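Local structure of acinetobacter secreted protease CpaA (Acinetobacter nosocomialis M2, 6O38) at residues K176-L181 against V185-K190; F269-V272 against Y277-L280; G328-I333 against N411-F416; H520-T525 against P543-R548; Y539-N542 against V547-G550. The protein is a secreted zinc metalloprotease, probably exported by the type II secretion system, that forms a complex with its chaperone CpaB. One frame throughout, in Å; residues are numbered along the deposited sequence.

Contact 1 of 5, residues K176-L181 against V185-K190; sequences KYYSAL and VPEYIK
Lys176 and Val185 pair across the beta hairpin made by strands 172-178 and 183-195, and this antiparallel hydrogen-bonded pair is the tight part of the contact. Two nearly straight backbone bonds define it: Lys176 N to Val185 O, 2.9 Å, and Val185 N to Lys176 O, 2.8 Å. Beside the pair, Val185 CG2 lies obliquely against the Tyr178 ring, 3.5 Å from Tyr178 CD1, and the same methyl is reached more distantly by Leu181 CD1. The valine is buried, and Tyr545, from a loop far along the chain, packs on it too. Looser is the meeting of the Lys176 side chain with Glu187, both partly exposed. There Lys176 NZ stands 4.0 Å from Glu187 OE1, too far for a salt bridge, although charge attraction may favour the approach. Glu187 and Tyr188 both face Trp174 of the partner strand, a classic beta bulge. What fixes the carboxylate on this side is the tyrosine. With its first torsion at -74°, Tyr178 has CG beside the backbone N, which sends the ring toward the glutamate. Ring and carboxylate are nearly coplanar (27°), and Tyr178 OH donates to Glu187 OE1 over 2.9 Å, nearly along the C-O axis.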
# COMPACT_ATOMS: atom_id res chain seq x y z
N LYS A 176 16.46 10.73 2.10
CA LYS A 176 15.85 11.88 1.46
C LYS A 176 15.37 12.83 2.55
O LYS A 176 14.73 12.40 3.51
CB LYS A 176 14.69 11.47 0.55
CG LYS A 176 14.12 12.62 -0.27
CD LYS A 176 13.32 12.12 -1.46
CE LYS A 176 12.02 11.46 -1.02
NZ LYS A 176 11.14 11.15 -2.18
N TYR A 177 15.68 14.12 2.39
CA TYR A 177 15.35 15.12 3.39
C TYR A 177 13.94 15.66 3.16
O TYR A 177 13.60 16.07 2.05
CB TYR A 177 16.37 16.26 3.35
CG TYR A 177 16.20 17.27 4.47
CD1 TYR A 177 16.69 17.01 5.74
CD2 TYR A 177 15.57 18.49 4.24
CE1 TYR A 177 16.54 17.92 6.77
CE2 TYR A 177 15.42 19.41 5.26
CZ TYR A 177 15.90 19.12 6.52
OH TYR A 177 15.76 20.04 7.54
N TYR A 178 13.14 15.66 4.22
CA TYR A 178 11.78 16.19 4.20
C TYR A 178 11.76 17.46 5.04
O TYR A 178 11.89 17.39 6.27
CB TYR A 178 10.78 15.17 4.72
CG TYR A 178 10.48 14.04 3.76
CD1 TYR A 178 11.43 13.07 3.48
CD2 TYR A 178 9.24 13.93 3.15
CE1 TYR A 178 11.16 12.03 2.61
CE2 TYR A 178 8.96 12.90 2.28
CZ TYR A 178 9.92 11.95 2.01
OH TYR A 178 9.65 10.91 1.15
N SER A 179 11.60 18.61 4.39
CA SER A 179 11.57 19.87 5.12
C SER A 179 10.32 19.99 5.98
O SER A 179 10.33 20.72 6.98
CB SER A 179 11.67 21.05 4.16
OG SER A 179 10.76 20.91 3.08
N ALA A 180 9.24 19.30 5.61
CA ALA A 180 8.05 19.28 6.45
C ALA A 180 8.33 18.60 7.79
O ALA A 180 7.67 18.91 8.79
CB ALA A 180 6.91 18.57 5.73
N LEU A 181 9.31 17.69 7.83
CA LEU A 181 9.72 17.04 9.07
C LEU A 181 11.04 17.55 9.61
O LEU A 181 11.34 17.30 10.78
CB LEU A 181 9.84 15.52 8.86
CG LEU A 181 8.56 14.73 8.55
CD1 LEU A 181 8.90 13.28 8.25
CD2 LEU A 181 7.59 14.82 9.72
N VAL A 185 14.98 11.04 5.97
CA VAL A 185 14.11 9.86 6.02
C VAL A 185 14.76 8.76 5.19
O VAL A 185 15.11 9.00 4.03
CB VAL A 185 12.70 10.17 5.51
CG1 VAL A 185 11.87 8.90 5.44
CG2 VAL A 185 12.02 11.20 6.41
N PRO A 186 14.93 7.55 5.73
CA PRO A 186 15.52 6.46 4.93
C PRO A 186 14.58 6.03 3.82
O PRO A 186 13.40 5.74 4.05
CB PRO A 186 15.73 5.34 5.96
CG PRO A 186 15.55 5.97 7.31
CD PRO A 186 14.64 7.15 7.11
N GLU A 187 15.11 5.98 2.60
CA GLU A 187 14.35 5.53 1.44
C GLU A 187 14.79 4.17 0.92
O GLU A 187 13.97 3.45 0.35
CB GLU A 187 14.46 6.55 0.29
CG GLU A 187 13.77 7.88 0.57
CD GLU A 187 12.25 7.76 0.60
OE1 GLU A 187 11.59 8.75 0.99
OE2 GLU A 187 11.72 6.69 0.24
N TYR A 188 16.05 3.80 1.11
CA TYR A 188 16.53 2.46 0.77
C TYR A 188 17.66 2.09 1.71
O TYR A 188 18.60 2.87 1.90
CB TYR A 188 17.00 2.38 -0.68
CG TYR A 188 17.61 1.05 -1.04
CD1 TYR A 188 16.81 -0.05 -1.33
CD2 TYR A 188 18.99 0.88 -1.08
CE1 TYR A 188 17.36 -1.27 -1.66
CE2 TYR A 188 19.55 -0.34 -1.40
CZ TYR A 188 18.73 -1.41 -1.69
OH TYR A 188 19.29 -2.63 -2.01
N ILE A 189 17.57 0.90 2.30
CA ILE A 189 18.58 0.37 3.20
C ILE A 189 19.08 -0.95 2.63
O ILE A 189 18.30 -1.90 2.49
CB ILE A 189 18.04 0.18 4.63
CG1 ILE A 189 17.47 1.49 5.17
CG2 ILE A 189 19.13 -0.36 5.54
CD1 ILE A 189 18.51 2.56 5.41
N LYS A 190 20.36 -1.01 2.30
CA LYS A 190 20.95 -2.25 1.82
C LYS A 190 20.99 -3.25 2.97
O LYS A 190 21.64 -2.98 3.99
CB LYS A 190 22.35 -2.00 1.26
CG LYS A 190 23.10 -3.27 0.89
CD LYS A 190 24.36 -2.94 0.11
CE LYS A 190 25.18 -4.20 -0.16
NZ LYS A 190 26.52 -3.87 -0.72

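Contact 2 of 5, residues F269-V272 against Y277-L280; sequences FMYV and YWQL. With SO4 (sulfate ion), chain P.
The Trp278 ring receives Tyr271 on one face, while Met270 N lies at its edge, near the ring plane. These residues belong to the beta hairpin of strands 266-272 and 277-288, and both segments fall in an StcE-type beta-sandwich domain. Tyr271 meets the indole in two ways: its CB makes a CH-pi contact 3.9 Å from the centroid of the six-membered ring of Trp278, and its ring turns an edge to the five-membered ring in a T-shaped pair, with planes at 67°. The indole NE1 is spent on Pro227 O, and Tyr271 OH on Thr229 OG1, so both polar ends are satisfied outside the hairpin. Further along the same face of the hairpin, Phe269 CE2 touches Leu280 CD1 at 3.8 Å, the two side chains crossing at a slant.

The backbone evidence is antiparallel pairing in register. Selenomethionine Met270 and Gln279 form a hydrogen-bonded pair through Met270 N to Gln279 O, 2.8 Å, and the reverse bond. Val272 N adds a third bond to Tyr277 O, 3.0 Å. On the face that carries Met270, Val272 CG2 and Gln279 CB lie side by side, and the glutamine OE1 is held by Asn254. A sulfate probably from the crystallisation liquor, also bonded by Lys275, approaches the edge of the Tyr277 ring; the bond from Tyr277 OH to sulfate O4, 2.4 Å, is doubtfully short.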
# COMPACT_ATOMS: atom_id res chain seq x y z
N PHE A 269 10.06 -7.84 11.32
CA PHE A 269 9.91 -7.32 12.67
C PHE A 269 10.54 -5.94 12.76
O PHE A 269 11.51 -5.64 12.06
CB PHE A 269 10.55 -8.25 13.71
CG PHE A 269 10.02 -9.66 13.69
CD1 PHE A 269 10.52 -10.59 12.79
CD2 PHE A 269 9.02 -10.05 14.56
CE1 PHE A 269 10.03 -11.88 12.76
CE2 PHE A 269 8.52 -11.34 14.54
CZ PHE A 269 9.03 -12.25 13.64
N MSE A 270 9.99 -5.11 13.63
CA MSE A 270 10.49 -3.75 13.82
C MSE A 270 10.53 -3.41 15.30
O MSE A 270 9.52 -3.50 15.99
CB MSE A 270 9.62 -2.75 13.07
CG MSE A 270 10.09 -1.31 13.19
SE MSE A 270 8.79 -0.05 12.49
CE MSE A 270 7.34 -0.38 13.76
N TYR A 271 11.71 -3.01 15.78
CA TYR A 271 11.88 -2.71 17.19
C TYR A 271 11.30 -1.34 17.52
O TYR A 271 11.41 -0.39 16.73
CB TYR A 271 13.35 -2.76 17.58
CG TYR A 271 13.57 -2.79 19.07
CD1 TYR A 271 13.34 -3.94 19.81
CD2 TYR A 271 14.01 -1.66 19.75
CE1 TYR A 271 13.54 -3.98 21.17
CE2 TYR A 271 14.21 -1.68 21.12
CZ TYR A 271 13.97 -2.84 21.83
OH TYR A 271 14.17 -2.87 23.19
N VAL A 272 10.68 -1.24 18.69
CA VAL A 272 10.03 -0.01 19.15
C VAL A 272 10.63 0.31 20.51
O VAL A 272 10.37 -0.39 21.50
CB VAL A 272 8.51 -0.16 19.24
CG1 VAL A 272 7.86 1.16 19.60
CG2 VAL A 272 7.94 -0.70 17.94
N TYR A 277 10.01 -3.77 22.61
CA TYR A 277 9.81 -5.07 22.00
C TYR A 277 9.86 -4.95 20.49
O TYR A 277 9.88 -3.84 19.93
CB TYR A 277 8.49 -5.71 22.46
CG TYR A 277 7.25 -4.84 22.36
CD1 TYR A 277 6.92 -4.18 21.18
CD2 TYR A 277 6.38 -4.71 23.44
CE1 TYR A 277 5.79 -3.39 21.09
CE2 TYR A 277 5.25 -3.92 23.36
CZ TYR A 277 4.96 -3.27 22.18
OH TYR A 277 3.83 -2.49 22.09
N TRP A 278 9.87 -6.10 19.82
CA TRP A 278 9.79 -6.16 18.37
C TRP A 278 8.33 -6.20 17.95
O TRP A 278 7.58 -7.08 18.39
CB TRP A 278 10.53 -7.39 17.83
CG TRP A 278 12.01 -7.36 18.02
CD1 TRP A 278 12.71 -7.86 19.08
CD2 TRP A 278 12.98 -6.80 17.12
NE1 TRP A 278 14.06 -7.65 18.89
CE2 TRP A 278 14.25 -7.00 17.70
CE3 TRP A 278 12.90 -6.15 15.89
CZ2 TRP A 278 15.42 -6.57 17.09
CZ3 TRP A 278 14.06 -5.73 15.28
CH2 TRP A 278 15.31 -5.94 15.88
N GLN A 279 7.92 -5.24 17.13
CA GLN A 279 6.57 -5.22 16.58
C GLN A 279 6.52 -6.07 15.32
O GLN A 279 7.41 -5.98 14.46
CB GLN A 279 6.14 -3.78 16.27
CG GLN A 279 4.75 -3.66 15.65
CD GLN A 279 3.64 -3.79 16.67
OE1 GLN A 279 3.90 -3.96 17.87
NE2 GLN A 279 2.40 -3.71 16.21
N LEU A 280 5.49 -6.91 15.21
CA LEU A 280 5.29 -7.73 14.03
C LEU A 280 4.56 -6.91 12.97
O LEU A 280 3.38 -6.58 13.14
CB LEU A 280 4.51 -9.00 14.38
CG LEU A 280 4.12 -9.90 13.21
CD1 LEU A 280 5.36 -10.47 12.53
CD2 LEU A 280 3.20 -11.02 13.67
S SO4 P . 1.34 -1.56 23.83
O1 SO4 P . 0.86 -0.63 24.85
O2 SO4 P . 0.56 -2.79 23.88
O3 SO4 P . 1.22 -0.95 22.51
O4 SO4 P . 2.75 -1.87 24.09

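Contact 3 of 5, residues G328-I333 against N411-F416; sequences GDKVVI and NSNARF
Lys330 and Asn413 set their side chains at about a right angle, the lysine ending against the amide oxygen of the asparagine. The lysine starts strand 330-335, in an StcE-type beta-sandwich domain, whereas Asn413 follows helix 391-411, in the part of the chain related to the reprolysin-like peptidases. It is the residue at which the chain leaves helical geometry, with a positive phi of 57° and two bonds back into the last turn: a Schellman motif.

The backbones stay well apart, the CA atoms of Lys330 and Asn413 being 10.5 Å from each other, so the side chains alone bridge the gap. Lys330 does most of the spanning. Its chain is extended beyond CG, and on the way it touches Arg360, Ile362 and Asp371 of neighbouring strands of the sandwich. Asn413 answers with a short reach: its CG stands beside the backbone N and anti to the carbonyl carbon, which carries OD1 toward the ammonium group.

Around the bridge, Val332 packs on Glu410 near the helix end. Ser412 OG is bonded to Thr408 O and Tyr535 N, bonds that tie the residue before Asn413 to the last helical turn and to Tyr535. Asn411 packs against Gln125 of the chaperone CpaB.

Across the two segments a single hydrogen bond is made: Lys330 NZ donates to Asn413 OD1, and its modelled length of 2.5 Å is doubtful at this resolution of 2.6 Å.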
# COMPACT_ATOMS: atom_id res chain seq x y z
N GLY A 328 -3.97 -14.58 19.59
CA GLY A 328 -3.71 -13.60 18.55
C GLY A 328 -3.91 -14.11 17.14
O GLY A 328 -4.02 -13.30 16.22
N ASP A 329 -3.96 -15.43 16.95
CA ASP A 329 -4.22 -15.98 15.63
C ASP A 329 -5.60 -15.54 15.15
O ASP A 329 -6.55 -15.43 15.93
CB ASP A 329 -4.13 -17.51 15.66
CG ASP A 329 -2.70 -18.00 15.74
OD1 ASP A 329 -1.78 -17.19 15.53
OD2 ASP A 329 -2.50 -19.21 16.00
N LYS A 330 -5.70 -15.28 13.84
CA LYS A 330 -6.92 -14.74 13.26
C LYS A 330 -7.39 -15.61 12.11
O LYS A 330 -6.58 -16.15 11.35
CB LYS A 330 -6.70 -13.30 12.76
CG LYS A 330 -6.43 -12.30 13.86
CD LYS A 330 -6.34 -10.89 13.31
CE LYS A 330 -6.12 -9.88 14.42
NZ LYS A 330 -6.54 -8.51 14.02
N VAL A 331 -8.71 -15.75 11.99
CA VAL A 331 -9.34 -16.44 10.88
C VAL A 331 -10.35 -15.49 10.25
O VAL A 331 -11.24 -14.99 10.94
CB VAL A 331 -10.02 -17.75 11.31
CG1 VAL A 331 -10.83 -18.33 10.16
CG2 VAL A 331 -8.99 -18.75 11.80
N VAL A 332 -10.19 -15.24 8.95
CA VAL A 332 -11.12 -14.41 8.19
C VAL A 332 -11.84 -15.31 7.20
O VAL A 332 -11.20 -16.07 6.46
CB VAL A 332 -10.39 -13.27 7.46
CG1 VAL A 332 -11.37 -12.46 6.63
CG2 VAL A 332 -9.66 -12.38 8.45
N ILE A 333 -13.17 -15.24 7.19
CA ILE A 333 -13.99 -16.07 6.32
C ILE A 333 -14.85 -15.15 5.46
O ILE A 333 -15.54 -14.27 5.98
CB ILE A 333 -14.86 -17.05 7.13
CG1 ILE A 333 -13.97 -17.92 8.01
CG2 ILE A 333 -15.69 -17.91 6.19
CD1 ILE A 333 -14.74 -18.87 8.90
N ASN A 411 -6.97 -4.04 7.92
CA ASN A 411 -5.60 -3.64 8.19
C ASN A 411 -5.45 -2.94 9.54
O ASN A 411 -4.36 -2.92 10.10
CB ASN A 411 -5.08 -2.72 7.08
CG ASN A 411 -4.83 -3.46 5.79
OD1 ASN A 411 -4.61 -4.67 5.78
ND2 ASN A 411 -4.85 -2.73 4.68
N SER A 412 -6.54 -2.37 10.06
CA SER A 412 -6.49 -1.55 11.27
C SER A 412 -6.99 -2.29 12.50
O SER A 412 -7.09 -1.67 13.57
CB SER A 412 -7.32 -0.28 11.07
OG SER A 412 -6.80 0.50 10.00
N ASN A 413 -7.30 -3.58 12.39
CA ASN A 413 -7.95 -4.34 13.46
C ASN A 413 -9.26 -3.70 13.89
O ASN A 413 -9.66 -3.79 15.05
CB ASN A 413 -7.02 -4.51 14.67
CG ASN A 413 -5.71 -5.19 14.30
OD1 ASN A 413 -5.69 -6.20 13.60
ND2 ASN A 413 -4.60 -4.62 14.78
N ALA A 414 -9.94 -3.04 12.95
CA ALA A 414 -11.26 -2.50 13.20
C ALA A 414 -12.29 -3.62 13.13
O ALA A 414 -12.33 -4.37 12.15
CB ALA A 414 -11.59 -1.40 12.19
N ARG A 415 -13.12 -3.72 14.16
CA ARG A 415 -14.03 -4.86 14.30
C ARG A 415 -15.34 -4.61 13.55
O ARG A 415 -16.44 -4.64 14.11
CB ARG A 415 -14.29 -5.15 15.77
CG ARG A 415 -13.04 -5.50 16.57
CD ARG A 415 -13.40 -6.19 17.87
NE ARG A 415 -12.25 -6.35 18.75
CZ ARG A 415 -11.87 -5.46 19.66
NH1 ARG A 415 -12.57 -4.34 19.82
NH2 ARG A 415 -10.81 -5.68 20.41
N PHE A 416 -15.22 -4.35 12.25
CA PHE A 416 -16.40 -4.23 11.41
C PHE A 416 -16.05 -4.54 9.96
O PHE A 416 -14.90 -4.38 9.54
CB PHE A 416 -17.02 -2.83 11.51
CG PHE A 416 -16.40 -1.81 10.60
CD1 PHE A 416 -15.23 -1.16 10.96
CD2 PHE A 416 -16.99 -1.48 9.39
CE1 PHE A 416 -14.65 -0.22 10.13
CE2 PHE A 416 -16.42 -0.54 8.55
CZ PHE A 416 -15.25 0.09 8.92

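Contact 4 of 5, residues H520-T525 against P543-R548; sequences HPLGST and PKYGVR
Leu522 and Tyr545 are the closest backbone points of two irregular segments, 7.4 Å apart at their CA atoms, and 520-525 begins with a type I beta turn closed by Gly523 N to His520 O, 3.1 Å. No hydrogen bond crosses between the segments, so the side chains do the joining.

Leu522 stands across the Tyr545 ring at about a right angle. Its CD2 sits over the centre of one face, 4.1 Å from the ring centroid of Tyr545 and 8° off the normal, a CH-pi contact, while CB and CD1 meet the ring atoms nearer the backbone. Lys544 CG covers the opposite face, so the tyrosine is sandwiched between two aliphatic groups, and its OH has a weak bond to Glu187.

Val547 and His520 approach from opposite directions. Val547 CG1 lies over one face of the imidazole, 4.0 Å from the centroid of the His520 ring, and Pro521 CD rests on the other. The ring's rotation is fixed from within the turn: Leu522 N donates to His520 ND1 over 3.0 Å, tilted 21° from the ring plane, which implies that ND1 carries no proton. The start of the turn is gripped as well, His520 N giving its hydrogen to Ser524 OG at 2.9 Å. Leu522 CD1 reaches Val547 CG2 at 4.1 Å, tying both CH-pi pairs into one apolar cluster.

Tyr178 and Val185 pack on that cluster from the sandwich hairpin, and Lys544 touches Glu146 of CpaB. The arrangement is a type I turn packed on a neighbouring loop, in the coil-rich region after the zinc-binding helix 496-504.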
# COMPACT_ATOMS: atom_id res chain seq x y z
N HIS A 520 0.20 13.07 8.46
CA HIS A 520 1.65 12.97 8.50
C HIS A 520 2.18 13.03 7.08
O HIS A 520 1.56 12.46 6.17
CB HIS A 520 2.09 11.67 9.18
CG HIS A 520 3.54 11.65 9.55
ND1 HIS A 520 4.54 11.27 8.67
CD2 HIS A 520 4.17 11.95 10.71
CE1 HIS A 520 5.71 11.35 9.27
NE2 HIS A 520 5.51 11.76 10.51
N PRO A 521 3.31 13.71 6.85
CA PRO A 521 3.84 13.80 5.47
C PRO A 521 4.22 12.46 4.87
O PRO A 521 4.27 12.35 3.64
CB PRO A 521 5.07 14.71 5.63
CG PRO A 521 4.81 15.49 6.88
CD PRO A 521 4.07 14.54 7.79
N LEU A 522 4.49 11.44 5.68
CA LEU A 522 4.88 10.13 5.19
C LEU A 522 3.70 9.17 5.08
O LEU A 522 3.91 7.97 4.84
CB LEU A 522 5.96 9.52 6.09
CG LEU A 522 7.29 10.28 6.18
CD1 LEU A 522 8.22 9.59 7.15
CD2 LEU A 522 7.93 10.40 4.80
N GLY A 523 2.48 9.66 5.24
CA GLY A 523 1.30 8.81 5.16
C GLY A 523 0.26 9.19 6.20
O GLY A 523 0.57 9.29 7.39
N SER A 524 -0.97 9.39 5.75
CA SER A 524 -2.06 9.85 6.60
C SER A 524 -3.22 8.86 6.56
O SER A 524 -3.56 8.33 5.50
CB SER A 524 -2.54 11.23 6.17
OG SER A 524 -1.50 12.19 6.29
N THR A 525 -3.83 8.63 7.72
CA THR A 525 -4.92 7.67 7.81
C THR A 525 -6.17 8.22 7.12
O THR A 525 -6.19 9.34 6.59
CB THR A 525 -5.21 7.33 9.28
OG1 THR A 525 -5.68 8.50 9.96
CG2 THR A 525 -3.94 6.82 9.95
N PRO A 543 3.86 1.10 7.23
CA PRO A 543 4.59 -0.10 6.78
C PRO A 543 6.00 0.18 6.29
O PRO A 543 6.92 -0.60 6.58
CB PRO A 543 3.69 -0.64 5.65
CG PRO A 543 2.33 -0.13 5.99
CD PRO A 543 2.55 1.24 6.57
N LYS A 544 6.21 1.27 5.56
CA LYS A 544 7.52 1.58 5.00
C LYS A 544 8.42 2.33 5.98
O LYS A 544 9.60 1.99 6.12
CB LYS A 544 7.36 2.38 3.71
CG LYS A 544 8.69 2.83 3.10
CD LYS A 544 8.52 3.34 1.68
CE LYS A 544 9.87 3.55 1.02
NZ LYS A 544 10.82 2.45 1.33
N TYR A 545 7.89 3.35 6.65
CA TYR A 545 8.72 4.25 7.43
C TYR A 545 8.67 3.99 8.93
O TYR A 545 9.55 4.48 9.65
CB TYR A 545 8.32 5.70 7.14
CG TYR A 545 8.42 6.05 5.67
CD1 TYR A 545 9.66 6.25 5.07
CD2 TYR A 545 7.28 6.16 4.88
CE1 TYR A 545 9.76 6.55 3.73
CE2 TYR A 545 7.38 6.46 3.54
CZ TYR A 545 8.62 6.66 2.97
OH TYR A 545 8.71 6.97 1.63
N GLY A 546 7.67 3.26 9.41
CA GLY A 546 7.60 2.90 10.82
C GLY A 546 6.97 3.94 11.72
O GLY A 546 6.98 3.75 12.94
N VAL A 547 6.43 5.03 11.16
CA VAL A 547 5.79 6.04 11.98
C VAL A 547 4.54 5.46 12.62
O VAL A 547 3.70 4.85 11.95
CB VAL A 547 5.45 7.28 11.13
CG1 VAL A 547 4.70 8.31 11.96
CG2 VAL A 547 6.73 7.88 10.55
N ARG A 548 4.41 5.64 13.93
CA ARG A 548 3.22 5.20 14.64
C ARG A 548 2.01 6.03 14.20
O ARG A 548 2.05 7.26 14.22
CB ARG A 548 3.43 5.30 16.15
CG ARG A 548 2.17 5.12 16.97
CD ARG A 548 2.48 4.54 18.33
NE ARG A 548 3.59 5.21 19.00
CZ ARG A 548 4.43 4.61 19.83
NH1 ARG A 548 4.29 3.31 20.09
NH2 ARG A 548 5.41 5.29 20.39

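Contact 5 of 5, residues Y539-N542 against V547-G550; sequences YLYN and VRLG
A single antiparallel bridge between two loop segments, Tyr541 opposite Arg548, organises this buried contact in the coil between helices 496-504 and 557-569. Two backbone bonds flank the bridged pair: Leu549 N to Leu540 O at 2.9 Å, essentially straight, and Asn542 N to Val547 O at 2.7 Å. Between them, CA-H...O contacts run from Tyr541 CA to Val547 O, 3.4 Å, and from Arg548 CA to Leu540 O. Leu549 is the centre of an inverse gamma turn, with a weak bond from Gly550 N to Arg548 O, and its backbone also bonds to Ser537.

Tyr541 and Arg548 lie side by side and point the same way. The aliphatic part of the arginine runs beside the ring, Arg548 CB standing 3.7 Å from Tyr541 CE2, and the guanidinium is turned 49° from the ring plane. With CG of Arg548 anti to the backbone N (chi1 169°) and a bend at chi3, the group is carried to Asp274, to which NH2 forms a salt bridge. The tyrosine also rests on Met270 and Val272 of strand 266-272, so this bridge faces the second hairpin.

Elsewhere in the contact, Leu549 CG packs against the backbone, 3.8 Å from Asn542 N, and Leu540 packs on Ser412, just after helix 391-411. Asn542 adds an Asx turn, its OD1 accepting from Lys544 N and more weakly from Tyr545 N, while ND2 bonds Leu522 O. Its CB lies 3.5 Å from Val547 O, the oxygen already engaged by Asn542 N.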
# COMPACT_ATOMS: atom_id res chain seq x y z
N TYR A 539 -1.44 1.49 17.90
CA TYR A 539 -0.90 0.14 17.77
C TYR A 539 -0.64 -0.23 16.32
O TYR A 539 -0.32 -1.39 16.03
CB TYR A 539 -1.85 -0.86 18.43
CG TYR A 539 -2.29 -0.42 19.81
CD1 TYR A 539 -1.38 -0.31 20.84
CD2 TYR A 539 -3.62 -0.11 20.07
CE1 TYR A 539 -1.77 0.10 22.11
CE2 TYR A 539 -4.03 0.30 21.32
CZ TYR A 539 -3.10 0.40 22.34
OH TYR A 539 -3.50 0.81 23.59
N LEU A 540 -0.75 0.73 15.41
CA LEU A 540 -0.46 0.54 14.00
C LEU A 540 0.73 1.41 13.61
O LEU A 540 0.94 2.48 14.18
CB LEU A 540 -1.66 0.90 13.12
CG LEU A 540 -2.94 0.10 13.37
CD1 LEU A 540 -4.07 0.70 12.56
CD2 LEU A 540 -2.75 -1.37 13.02
N TYR A 541 1.51 0.93 12.65
CA TYR A 541 2.72 1.62 12.22
C TYR A 541 2.77 1.70 10.70
O TYR A 541 2.31 0.78 10.01
CB TYR A 541 3.97 0.93 12.76
CG TYR A 541 4.02 0.87 14.27
CD1 TYR A 541 3.39 -0.16 14.96
CD2 TYR A 541 4.68 1.85 15.00
CE1 TYR A 541 3.42 -0.21 16.34
CE2 TYR A 541 4.72 1.80 16.38
CZ TYR A 541 4.09 0.77 17.05
OH TYR A 541 4.12 0.71 18.42
N ASN A 542 3.30 2.81 10.20
CA ASN A 542 3.52 3.00 8.77
C ASN A 542 4.36 1.84 8.22
O ASN A 542 5.48 1.61 8.71
CB ASN A 542 4.22 4.33 8.52
CG ASN A 542 4.25 4.71 7.05
OD1 ASN A 542 4.64 3.92 6.19
ND2 ASN A 542 3.84 5.94 6.75
N VAL A 547 6.43 5.03 11.16
CA VAL A 547 5.79 6.04 11.98
C VAL A 547 4.54 5.46 12.62
O VAL A 547 3.70 4.85 11.95
CB VAL A 547 5.45 7.28 11.13
CG1 VAL A 547 4.70 8.31 11.96
CG2 VAL A 547 6.73 7.88 10.55
N ARG A 548 4.41 5.64 13.93
CA ARG A 548 3.22 5.20 14.64
C ARG A 548 2.01 6.03 14.20
O ARG A 548 2.05 7.26 14.22
CB ARG A 548 3.43 5.30 16.15
CG ARG A 548 2.17 5.12 16.97
CD ARG A 548 2.48 4.54 18.33
NE ARG A 548 3.59 5.21 19.00
CZ ARG A 548 4.43 4.61 19.83
NH1 ARG A 548 4.29 3.31 20.09
NH2 ARG A 548 5.41 5.29 20.39
N LEU A 549 0.94 5.34 13.82
CA LEU A 549 -0.24 5.98 13.23
C LEU A 549 -1.26 6.37 14.29
O LEU A 549 -2.44 6.02 14.21
CB LEU A 549 -0.86 5.05 12.20
CG LEU A 549 0.04 4.66 11.01
CD1 LEU A 549 -0.71 3.75 10.06
CD2 LEU A 549 0.53 5.91 10.29
N GLY A 550 -0.83 7.12 15.30
CA GLY A 550 -1.72 7.52 16.36
C GLY A 550 -0.95 7.83 17.63
O GLY A 550 0.28 7.91 17.63

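Overall arrangement
From the N terminus, contacts 1 and 2 each close a short hairpin, in different StcE-type sandwich domains, their centres 20 Å apart. Contact 3 then closes a loop of 77 residues, taking the chain from a later sandwich strand to the end of helix 391-411 in the peptidase part. Contacts 4 and 5 follow the zinc-binding helix: contact 4 closes 17 residues, and contact 5 opens within that loop and ends on the same segment, sharing Val547 and Arg548. This coil is the hub. Contact 4 touches contact 1, both contacts 4 and 5 touch contact 2, and contact 5 touches contact 3, tying the sandwich hairpins to the peptidase part.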